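Local coordinates for protein elongation factor G (Thermus thermophilus, PDB 2DY1) that binds GTP and a magnesium ion and probably acts as a GTPase that drives translocation during the elongation phase of translation, at residues A101-S106 and L127-V132; V131-L136 and Y248-A253; V170-V175 and R257-L262. One frame throughout, in Å; residues are numbered along the deposited sequence.

Interaction 1: residues A101-S106 and L127-V132; sequences ALVAVS and LPRMVV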
loop_
_atom_site.group_PDB
_atom_site.type_symbol
_atom_site.label_atom_id
_atom_site.label_comp_id
_atom_site.label_asym_id
_atom_site.label_seq_id
_atom_site.Cartn_x
_atom_site.Cartn_y
_atom_site.Cartn_z
ATOM N N ALA A 101 -2.980 -10.100 -14.844
ATOM C CA ALA A 101 -3.939 -9.228 -14.182
ATOM C C ALA A 101 -5.189 -9.075 -15.046
ATOM O O ALA A 101 -5.089 -8.845 -16.245
ATOM C CB ALA A 101 -3.321 -7.865 -13.958
ATOM N N LEU A 102 -6.359 -9.249 -14.437
ATOM C CA LEU A 102 -7.643 -9.038 -15.113
ATOM C C LEU A 102 -8.071 -7.708 -14.510
ATOM O O LEU A 102 -8.301 -7.615 -13.304
ATOM C CB LEU A 102 -8.643 -10.140 -14.750
ATOM C CG LEU A 102 -10.093 -9.918 -15.218
ATOM C CD1 LEU A 102 -10.146 -9.758 -16.771
ATOM C CD2 LEU A 102 -10.967 -11.123 -14.797
ATOM N N VAL A 103 -8.190 -6.687 -15.346
ATOM C CA VAL A 103 -8.478 -5.339 -14.867
ATOM C C VAL A 103 -9.907 -4.946 -15.189
ATOM O O VAL A 103 -10.253 -4.786 -16.346
ATOM C CB VAL A 103 -7.480 -4.333 -15.533
ATOM C CG1 VAL A 103 -7.655 -2.937 -14.953
ATOM C CG2 VAL A 103 -6.013 -4.828 -15.339
ATOM N N ALA A 104 -10.741 -4.812 -14.149
ATOM C CA ALA A 104 -12.141 -4.434 -14.334
ATOM C C ALA A 104 -12.210 -2.937 -14.553
ATOM O O ALA A 104 -11.546 -2.157 -13.857
ATOM C CB ALA A 104 -12.967 -4.792 -13.095
ATOM N N VAL A 105 -13.012 -2.547 -15.540
ATOM C CA VAL A 105 -13.202 -1.139 -15.874
ATOM C C VAL A 105 -14.702 -0.908 -16.055
ATOM O O VAL A 105 -15.346 -1.549 -16.882
ATOM C CB VAL A 105 -12.472 -0.777 -17.207
ATOM C CG1 VAL A 105 -12.841 0.656 -17.667
ATOM C CG2 VAL A 105 -10.975 -0.900 -17.016
ATOM N N SER A 106 -15.265 0.012 -15.275
ATOM C CA SER A 106 -16.688 0.333 -15.399
ATOM C C SER A 106 -16.917 1.129 -16.692
ATOM O O SER A 106 -16.192 2.085 -16.966
ATOM C CB SER A 106 -17.128 1.181 -14.195
ATOM O OG SER A 106 -18.328 1.870 -14.488
ATOM N N LEU A 127 3.588 -8.479 -15.856
ATOM C CA LEU A 127 2.394 -9.270 -16.062
ATOM C C LEU A 127 1.512 -8.940 -17.244
ATOM O O LEU A 127 1.277 -7.779 -17.530
ATOM C CB LEU A 127 1.472 -9.163 -14.835
ATOM C CG LEU A 127 2.026 -9.585 -13.471
ATOM C CD1 LEU A 127 0.861 -9.521 -12.442
ATOM C CD2 LEU A 127 2.616 -10.983 -13.537
ATOM N N PRO A 128 1.003 -9.973 -17.932
ATOM C CA PRO A 128 0.093 -9.782 -19.061
ATOM C C PRO A 128 -1.156 -9.147 -18.429
ATOM O O PRO A 128 -1.438 -9.353 -17.236
ATOM C CB PRO A 128 -0.219 -11.200 -19.507
ATOM C CG PRO A 128 1.105 -11.915 -19.234
ATOM C CD PRO A 128 1.471 -11.376 -17.868
ATOM N N ARG A 129 -1.904 -8.386 -19.219
ATOM C CA ARG A 129 -3.112 -7.735 -18.731
ATOM C C ARG A 129 -4.260 -7.928 -19.715
ATOM O O ARG A 129 -4.060 -7.937 -20.935
ATOM C CB ARG A 129 -2.885 -6.229 -18.545
ATOM C CG ARG A 129 -2.252 -5.821 -17.207
ATOM C CD ARG A 129 -1.211 -4.739 -17.447
ATOM N NE ARG A 129 -0.043 -5.371 -18.070
ATOM C CZ ARG A 129 0.825 -4.741 -18.848
ATOM N NH1 ARG A 129 0.671 -3.446 -19.114
ATOM N NH2 ARG A 129 1.840 -5.415 -19.371
ATOM N N MET A 130 -5.453 -8.133 -19.169
ATOM C CA MET A 130 -6.687 -8.269 -19.951
ATOM C C MET A 130 -7.645 -7.314 -19.240
ATOM O O MET A 130 -7.517 -7.110 -18.043
ATOM C CB MET A 130 -7.214 -9.716 -19.880
ATOM C CG MET A 130 -8.666 -9.938 -20.234
ATOM S SD MET A 130 -9.084 -11.704 -19.935
ATOM C CE MET A 130 -8.131 -12.400 -21.261
ATOM N N VAL A 131 -8.561 -6.700 -19.982
ATOM C CA VAL A 131 -9.537 -5.774 -19.400
ATOM C C VAL A 131 -10.907 -6.400 -19.480
ATOM O O VAL A 131 -11.228 -7.049 -20.475
ATOM C CB VAL A 131 -9.616 -4.462 -20.232
ATOM C CG1 VAL A 131 -10.785 -3.581 -19.763
ATOM C CG2 VAL A 131 -8.304 -3.690 -20.117
ATOM N N VAL A 132 -11.718 -6.229 -18.437
ATOM C CA VAL A 132 -13.106 -6.686 -18.502
ATOM C C VAL A 132 -13.965 -5.454 -18.217
ATOM O O VAL A 132 -13.805 -4.784 -17.199
ATOM C CB VAL A 132 -13.437 -7.878 -17.522
ATOM C CG1 VAL A 132 -13.086 -7.553 -16.088
ATOM C CG2 VAL A 132 -14.919 -8.242 -17.656
#

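Interaction 2: residues V131-L136 and Y248-A253; sequences VVVTKL and YPVALA. With GTP (guanosine-5'-triphosphate), chain C.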
loop_
_atom_site.group_PDB
_atom_site.type_symbol
_atom_site.label_atom_id
_atom_site.label_comp_id
_atom_site.label_asym_id
_atom_site.label_seq_id
_atom_site.Cartn_x
_atom_site.Cartn_y
_atom_site.Cartn_z
ATOM N N VAL A 131 -8.561 -6.700 -19.982
ATOM C CA VAL A 131 -9.537 -5.774 -19.400
ATOM C C VAL A 131 -10.907 -6.400 -19.480
ATOM O O VAL A 131 -11.228 -7.049 -20.475
ATOM C CB VAL A 131 -9.616 -4.462 -20.232
ATOM C CG1 VAL A 131 -10.785 -3.581 -19.763
ATOM C CG2 VAL A 131 -8.304 -3.690 -20.117
ATOM N N VAL A 132 -11.718 -6.229 -18.437
ATOM C CA VAL A 132 -13.106 -6.686 -18.502
ATOM C C VAL A 132 -13.965 -5.454 -18.217
ATOM O O VAL A 132 -13.805 -4.784 -17.199
ATOM C CB VAL A 132 -13.437 -7.878 -17.522
ATOM C CG1 VAL A 132 -13.086 -7.553 -16.088
ATOM C CG2 VAL A 132 -14.919 -8.242 -17.656
ATOM N N VAL A 133 -14.848 -5.133 -19.159
ATOM C CA VAL A 133 -15.716 -3.964 -19.031
ATOM C C VAL A 133 -17.031 -4.365 -18.405
ATOM O O VAL A 133 -17.781 -5.198 -18.939
ATOM C CB VAL A 133 -15.972 -3.332 -20.406
ATOM C CG1 VAL A 133 -16.952 -2.154 -20.247
ATOM C CG2 VAL A 133 -14.647 -2.865 -21.008
ATOM N N THR A 134 -17.286 -3.758 -17.251
ATOM C CA THR A 134 -18.491 -4.013 -16.464
ATOM C C THR A 134 -19.462 -2.842 -16.520
ATOM O O THR A 134 -19.154 -1.796 -17.069
ATOM C CB THR A 134 -18.123 -4.173 -14.997
ATOM O OG1 THR A 134 -17.476 -2.962 -14.559
ATOM C CG2 THR A 134 -17.175 -5.375 -14.813
ATOM N N LYS A 135 -20.638 -3.051 -15.929
ATOM C CA LYS A 135 -21.656 -2.005 -15.811
ATOM C C LYS A 135 -22.162 -1.335 -17.089
ATOM O O LYS A 135 -22.696 -0.218 -17.036
ATOM C CB LYS A 135 -21.146 -0.922 -14.842
ATOM C CG LYS A 135 -20.826 -1.457 -13.450
ATOM C CD LYS A 135 -20.521 -0.304 -12.469
ATOM C CE LYS A 135 -20.435 -0.789 -11.020
ATOM N NZ LYS A 135 -20.341 0.344 -10.024
ATOM N N LEU A 136 -22.009 -1.986 -18.241
ATOM C CA LEU A 136 -22.511 -1.355 -19.457
ATOM C C LEU A 136 -24.044 -1.212 -19.379
ATOM O O LEU A 136 -24.620 -0.367 -20.077
ATOM C CB LEU A 136 -22.107 -2.165 -20.697
ATOM C CG LEU A 136 -22.448 -1.528 -22.054
ATOM C CD1 LEU A 136 -21.679 -0.223 -22.210
ATOM C CD2 LEU A 136 -22.110 -2.487 -23.195
ATOM N N TYR A 248 -3.577 -6.464 -25.223
ATOM C CA TYR A 248 -4.405 -6.516 -24.020
ATOM C C TYR A 248 -5.845 -6.806 -24.451
ATOM O O TYR A 248 -6.556 -5.903 -24.879
ATOM C CB TYR A 248 -4.351 -5.166 -23.303
ATOM C CG TYR A 248 -2.939 -4.686 -23.011
ATOM C CD1 TYR A 248 -2.530 -3.411 -23.395
ATOM C CD2 TYR A 248 -2.015 -5.513 -22.361
ATOM C CE1 TYR A 248 -1.235 -2.960 -23.151
ATOM C CE2 TYR A 248 -0.721 -5.071 -22.115
ATOM C CZ TYR A 248 -0.341 -3.792 -22.517
ATOM O OH TYR A 248 0.949 -3.362 -22.279
ATOM N N PRO A 249 -6.298 -8.061 -24.332
ATOM C CA PRO A 249 -7.673 -8.373 -24.742
ATOM C C PRO A 249 -8.684 -7.587 -23.920
ATOM O O PRO A 249 -8.462 -7.370 -22.729
ATOM C CB PRO A 249 -7.808 -9.863 -24.459
ATOM C CG PRO A 249 -6.381 -10.375 -24.450
ATOM C CD PRO A 249 -5.616 -9.251 -23.791
ATOM N N VAL A 250 -9.778 -7.165 -24.563
ATOM C CA VAL A 250 -10.838 -6.443 -23.866
ATOM C C VAL A 250 -12.115 -7.265 -23.998
ATOM O O VAL A 250 -12.621 -7.507 -25.104
ATOM C CB VAL A 250 -11.082 -5.044 -24.484
ATOM C CG1 VAL A 250 -12.189 -4.306 -23.708
ATOM C CG2 VAL A 250 -9.807 -4.231 -24.462
ATOM N N ALA A 251 -12.631 -7.704 -22.857
ATOM C CA ALA A 251 -13.835 -8.506 -22.800
ATOM C C ALA A 251 -14.953 -7.692 -22.153
ATOM O O ALA A 251 -14.704 -6.686 -21.494
ATOM C CB ALA A 251 -13.580 -9.777 -21.979
ATOM N N LEU A 252 -16.174 -8.145 -22.376
ATOM C CA LEU A 252 -17.348 -7.498 -21.815
ATOM C C LEU A 252 -18.083 -8.518 -20.958
ATOM O O LEU A 252 -18.442 -9.598 -21.445
ATOM C CB LEU A 252 -18.237 -7.032 -22.983
ATOM C CG LEU A 252 -19.531 -6.248 -22.839
ATOM C CD1 LEU A 252 -19.335 -4.967 -22.037
ATOM C CD2 LEU A 252 -19.999 -5.920 -24.265
ATOM N N ALA A 253 -18.319 -8.194 -19.682
ATOM C CA ALA A 253 -19.048 -9.119 -18.813
ATOM C C ALA A 253 -19.594 -8.357 -17.617
ATOM O O ALA A 253 -19.026 -7.350 -17.207
ATOM C CB ALA A 253 -18.124 -10.261 -18.326
HETATM P PG GTP C . -14.268 -2.801 -4.440
HETATM O O1G GTP C . -14.806 -1.798 -3.305
HETATM O O2G GTP C . -13.988 -4.238 -3.783
HETATM O O3G GTP C . -13.090 -2.275 -5.166
HETATM O O3B GTP C . -15.555 -2.944 -5.399
HETATM P PB GTP C . -15.755 -4.094 -6.500
HETATM O O1B GTP C . -14.939 -3.756 -7.691
HETATM O O2B GTP C . -15.547 -5.423 -5.878
HETATM O O3A GTP C . -17.279 -3.855 -6.939
HETATM P PA GTP C . -18.530 -4.637 -6.310
HETATM O O1A GTP C . -18.590 -5.996 -6.891
HETATM O O2A GTP C . -18.490 -4.496 -4.836
HETATM O "O5'" GTP C . -19.783 -3.813 -6.889
HETATM C "C5'" GTP C . -20.060 -2.520 -6.349
HETATM C "C4'" GTP C . -21.466 -2.081 -6.750
HETATM O "O4'" GTP C . -21.542 -2.207 -8.180
HETATM C "C3'" GTP C . -22.501 -3.050 -6.173
HETATM O "O3'" GTP C . -23.719 -2.343 -5.928
HETATM C "C2'" GTP C . -22.691 -4.054 -7.310
HETATM O "O2'" GTP C . -24.011 -4.602 -7.241
HETATM C "C1'" GTP C . -22.631 -3.089 -8.493
HETATM N N9 GTP C . -22.352 -3.767 -9.779
HETATM C C8 GTP C . -21.329 -4.582 -10.030
HETATM N N7 GTP C . -21.315 -4.896 -11.324
HETATM C C5 GTP C . -22.342 -4.282 -11.905
HETATM C C6 GTP C . -22.822 -4.240 -13.209
HETATM O O6 GTP C . -22.245 -4.816 -14.131
HETATM N N1 GTP C . -23.972 -3.486 -13.474
HETATM C C2 GTP C . -24.609 -2.793 -12.437
HETATM N N2 GTP C . -25.700 -2.073 -12.685
HETATM N N3 GTP C . -24.113 -2.854 -11.192
HETATM C C4 GTP C . -23.013 -3.570 -10.917
#

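Interaction 3: residues V170-V175 and R257-L262; sequences VGLIDV and REIGVL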
loop_
_atom_site.group_PDB
_atom_site.type_symbol
_atom_site.label_atom_id
_atom_site.label_comp_id
_atom_site.label_asym_id
_atom_site.label_seq_id
_atom_site.Cartn_x
_atom_site.Cartn_y
_atom_site.Cartn_z
ATOM N N VAL A 170 -28.030 -6.784 -24.064
ATOM C CA VAL A 170 -28.481 -8.147 -23.784
ATOM C C VAL A 170 -27.452 -9.227 -24.033
ATOM O O VAL A 170 -27.701 -10.389 -23.722
ATOM C CB VAL A 170 -29.728 -8.530 -24.633
ATOM C CG1 VAL A 170 -30.863 -7.560 -24.344
ATOM C CG2 VAL A 170 -29.383 -8.519 -26.139
ATOM N N GLY A 171 -26.300 -8.867 -24.587
ATOM C CA GLY A 171 -25.340 -9.909 -24.876
ATOM C C GLY A 171 -24.031 -9.475 -25.488
ATOM O O GLY A 171 -23.610 -8.323 -25.377
ATOM N N LEU A 172 -23.409 -10.436 -26.167
ATOM C CA LEU A 172 -22.099 -10.245 -26.754
ATOM C C LEU A 172 -22.014 -10.635 -28.209
ATOM O O LEU A 172 -22.698 -11.556 -28.661
ATOM C CB LEU A 172 -21.071 -11.144 -26.037
ATOM C CG LEU A 172 -20.906 -11.089 -24.524
ATOM C CD1 LEU A 172 -19.783 -12.026 -24.103
ATOM C CD2 LEU A 172 -20.591 -9.657 -24.123
ATOM N N ILE A 173 -21.170 -9.910 -28.926
ATOM C CA ILE A 173 -20.847 -10.235 -30.309
ATOM C C ILE A 173 -19.369 -10.587 -30.205
ATOM O O ILE A 173 -18.531 -9.743 -29.841
ATOM C CB ILE A 173 -21.013 -9.034 -31.263
ATOM C CG1 ILE A 173 -22.481 -8.635 -31.350
ATOM C CG2 ILE A 173 -20.508 -9.414 -32.676
ATOM C CD1 ILE A 173 -22.708 -7.339 -32.102
ATOM N N ASP A 174 -19.048 -11.845 -30.485
ATOM C CA ASP A 174 -17.671 -12.309 -30.414
ATOM C C ASP A 174 -17.073 -11.953 -31.771
ATOM O O ASP A 174 -17.389 -12.587 -32.773
ATOM C CB ASP A 174 -17.667 -13.817 -30.168
ATOM C CG ASP A 174 -16.277 -14.390 -30.166
ATOM O OD1 ASP A 174 -15.712 -14.492 -31.270
ATOM O OD2 ASP A 174 -15.751 -14.718 -29.073
ATOM N N VAL A 175 -16.245 -10.908 -31.788
ATOM C CA VAL A 175 -15.671 -10.375 -33.030
ATOM C C VAL A 175 -15.000 -11.398 -33.916
ATOM O O VAL A 175 -15.268 -11.468 -35.119
ATOM C CB VAL A 175 -14.649 -9.249 -32.725
ATOM C CG1 VAL A 175 -14.058 -8.712 -34.003
ATOM C CG2 VAL A 175 -15.323 -8.136 -31.952
ATOM N N ARG A 257 -25.755 -8.446 -14.285
ATOM C CA ARG A 257 -26.701 -8.812 -15.345
ATOM C C ARG A 257 -26.499 -10.264 -15.800
ATOM O O ARG A 257 -27.260 -10.771 -16.622
ATOM C CB ARG A 257 -26.510 -7.892 -16.564
ATOM C CG ARG A 257 -26.680 -6.412 -16.313
ATOM C CD ARG A 257 -28.108 -6.105 -15.923
ATOM N NE ARG A 257 -29.031 -6.593 -16.937
ATOM C CZ ARG A 257 -30.338 -6.750 -16.747
ATOM N NH1 ARG A 257 -30.882 -6.457 -15.572
ATOM N NH2 ARG A 257 -31.102 -7.208 -17.732
ATOM N N GLU A 258 -25.481 -10.932 -15.252
ATOM C CA GLU A 258 -25.128 -12.296 -15.623
ATOM C C GLU A 258 -24.971 -12.435 -17.134
ATOM O O GLU A 258 -25.560 -13.316 -17.755
ATOM C CB GLU A 258 -26.148 -13.317 -15.098
ATOM C CG GLU A 258 -25.965 -13.607 -13.602
ATOM C CD GLU A 258 -24.777 -14.526 -13.280
ATOM O OE1 GLU A 258 -23.901 -14.794 -14.166
ATOM O OE2 GLU A 258 -24.735 -14.973 -12.105
ATOM N N ILE A 259 -24.173 -11.542 -17.705
ATOM C CA ILE A 259 -23.879 -11.561 -19.134
ATOM C C ILE A 259 -22.385 -11.810 -19.347
ATOM O O ILE A 259 -21.546 -11.122 -18.757
ATOM C CB ILE A 259 -24.252 -10.210 -19.798
ATOM C CG1 ILE A 259 -25.776 -10.052 -19.840
ATOM C CG2 ILE A 259 -23.650 -10.131 -21.219
ATOM C CD1 ILE A 259 -26.227 -8.655 -20.332
ATOM N N GLY A 260 -22.056 -12.814 -20.164
ATOM C CA GLY A 260 -20.662 -13.094 -20.509
ATOM C C GLY A 260 -19.746 -13.649 -19.444
ATOM O O GLY A 260 -18.536 -13.595 -19.600
ATOM N N VAL A 261 -20.311 -14.213 -18.386
ATOM C CA VAL A 261 -19.483 -14.736 -17.304
ATOM C C VAL A 261 -18.653 -15.961 -17.693
ATOM O O VAL A 261 -17.428 -15.945 -17.527
ATOM C CB VAL A 261 -20.364 -15.039 -16.058
ATOM C CG1 VAL A 261 -19.541 -15.671 -14.934
ATOM C CG2 VAL A 261 -20.949 -13.745 -15.562
ATOM N N LEU A 262 -19.283 -17.014 -18.210
ATOM C CA LEU A 262 -18.493 -18.188 -18.577
ATOM C C LEU A 262 -17.615 -17.864 -19.792
ATOM O O LEU A 262 -16.505 -18.363 -19.891
ATOM C CB LEU A 262 -19.391 -19.420 -18.779
ATOM C CG LEU A 262 -20.013 -19.888 -17.434
ATOM C CD1 LEU A 262 -20.934 -21.090 -17.648
ATOM C CD2 LEU A 262 -18.888 -20.251 -16.437
#

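Interaction 1: residues A101-S106 and L127-V132
A101-S106 pairs in parallel with the strand that starts at R129, in the middle of the GTP-binding domain's sheet, the two joined through helix 113-124 as a beta-alpha-beta unit. Five backbone hydrogen bonds alternate between them. The run starts at A101 N to P128 O (2.9 Å), a loop atom just ahead of the second strand, and finishes at V105 N to V132 O (2.9 Å).

On one face L102 and V132 do much of the touching: L102 CD1 lies 3.8 Å from M130 CG and 3.7 Å from V132 CG1. V132 holds that methyl between its own N and carbonyl carbon (chi1 55°), where it also meets A104 CB. Helix 261-271 covers L102 and M130. On the other face, beneath helix 113-124, V105 CG2 meets V131 CG1 at 3.8 Å. R129 CG rests on A101 CB, and the chain then bends so that R129 NE and NH2 both grip L127 O, edge-on in the guanidinium plane, with NE at 2.8 Å.

E123 takes R129 NH1 in a salt bridge, and W119 adds a cation-pi contact. The salt bridge probably offsets the charge of this buried guanidinium, while the five bonds satisfy the backbone groups that face across the pair.

Interaction 2: residues V131-L136 and Y248-A253
V133 and L252 interlock where strand 129-134 runs parallel to strand 248-252, next to each other in the nucleotide-binding sheet. In L252, with CG anti to the backbone N (chi1 -177°) and chi2 near 55°, CD1 turns toward the neighbouring strand. L252 CD1 sits 3.5 Å from V133 O, in a hollow walled by V133 CB and L136 CD2. L136 comes from beyond the strand end and meets L252 at about a right angle, closing the hollow on that side. One step back, the side chains of V133 and V250 cross obliquely, with CG2 of the first 3.9 Å from CG1 of the second. Y142 of helix 142-153 packs over V133, V250 and L252 together.

The opposite face has smaller bumps. V132 CG2 reaches past the pairing to A253 CB at 3.8 Å, and the short side chain of A251 lies under L264 and L267 of helix 261-271.

Four backbone hydrogen bonds hold these shapes in register. A251 N to V131 O is nearly straight at 177°, whereas A253 N to V133 O stretches to 3.1 Å as the strands part.

Past T134, whose OG1 bonds to S20 O of the phosphate-binding loop, the chain turns at K135 toward GTP. K135 N donates to O6 of the guanine at 3.0 Å. K135 CG lies 3.4 Å from C6 of GTP, and the extended chain ends in a weak bond from NZ to the ribose O4' and a firmer one to G19 O. The aliphatic part of K135 thus packs along the base, as in the NKxD-type motif of GTPases, here TKLD, and its amide bonds to O6. D137 OD1 also bonds to the nucleotide, consistent with guanine recognition where these two strands end.

Interaction 3: residues V170-V175 and R257-L262
I259 and L172 carry an apolar contact in the P-loop GTPase domain, between strand 168-174 of the sheet's antiparallel extension and the loop that leads into helix 261-271. No hydrogen bond crosses it. I259 presents two separate branches to the strand. I259 CG2, anti to the backbone N, comes within 4.0 Å of G171 CA, and I259 CD1, at the end of the other branch, lies 3.9 Å from V170 C. The isoleucine thus lies against the backbone of V170 and G171, while the V170 side chain points away toward strand 156-165. L172 points back toward the loop, and L172 CD2 meets I259 CG2 at 4.2 Å.

The backbone on both sides sets up this fit. V170 and G171 both face L163 in a classic beta bulge, and G171, with its fully extended phi of -179°, brings a bare CA to the isoleucine. Across from it, E258 and I259 both face S254 in a G1 beta bulge. G260 then takes a positive phi of 70° at the N-cap of helix 261-271, and it turns its own bare CA toward the end of L172.

Further out, the loop and strand have different neighbours. R257 N bonds to S254 OG, and S254 itself binds GTP, so the loop leaves directly from the nucleotide pocket. E258 and V261 pack on helix 22-32, whereas I173 and V175 on the strand side pack against helix 198-213. D160 of strand 156-165 touches L172 from the sheet. On the loop side of that same leucine, L172 CD1 sits 3.9 Å from G260 CA.

How the interactions relate
From the N terminus, strand 100-106 is reached first, and interaction 1 closes the short loop that contains helix 113-124. Interaction 2 opens on the strand where interaction 1 closes, 129-134, sharing V131 and V132, and closes a far longer loop at 248-253. Interaction 3 opens at 170-175 inside that loop but closes beyond it at 257-262, so interactions 2 and 3 cross. Interactions 1 and 2 join through a probable hydrogen bond from T134 N to V105 O, 3.0 Å. Interactions 2 and 3 touch where L172 CD2 packs 3.4 Å from L252 O. Together they tie the central parallel strands to the antiparallel extension and helix 261-271.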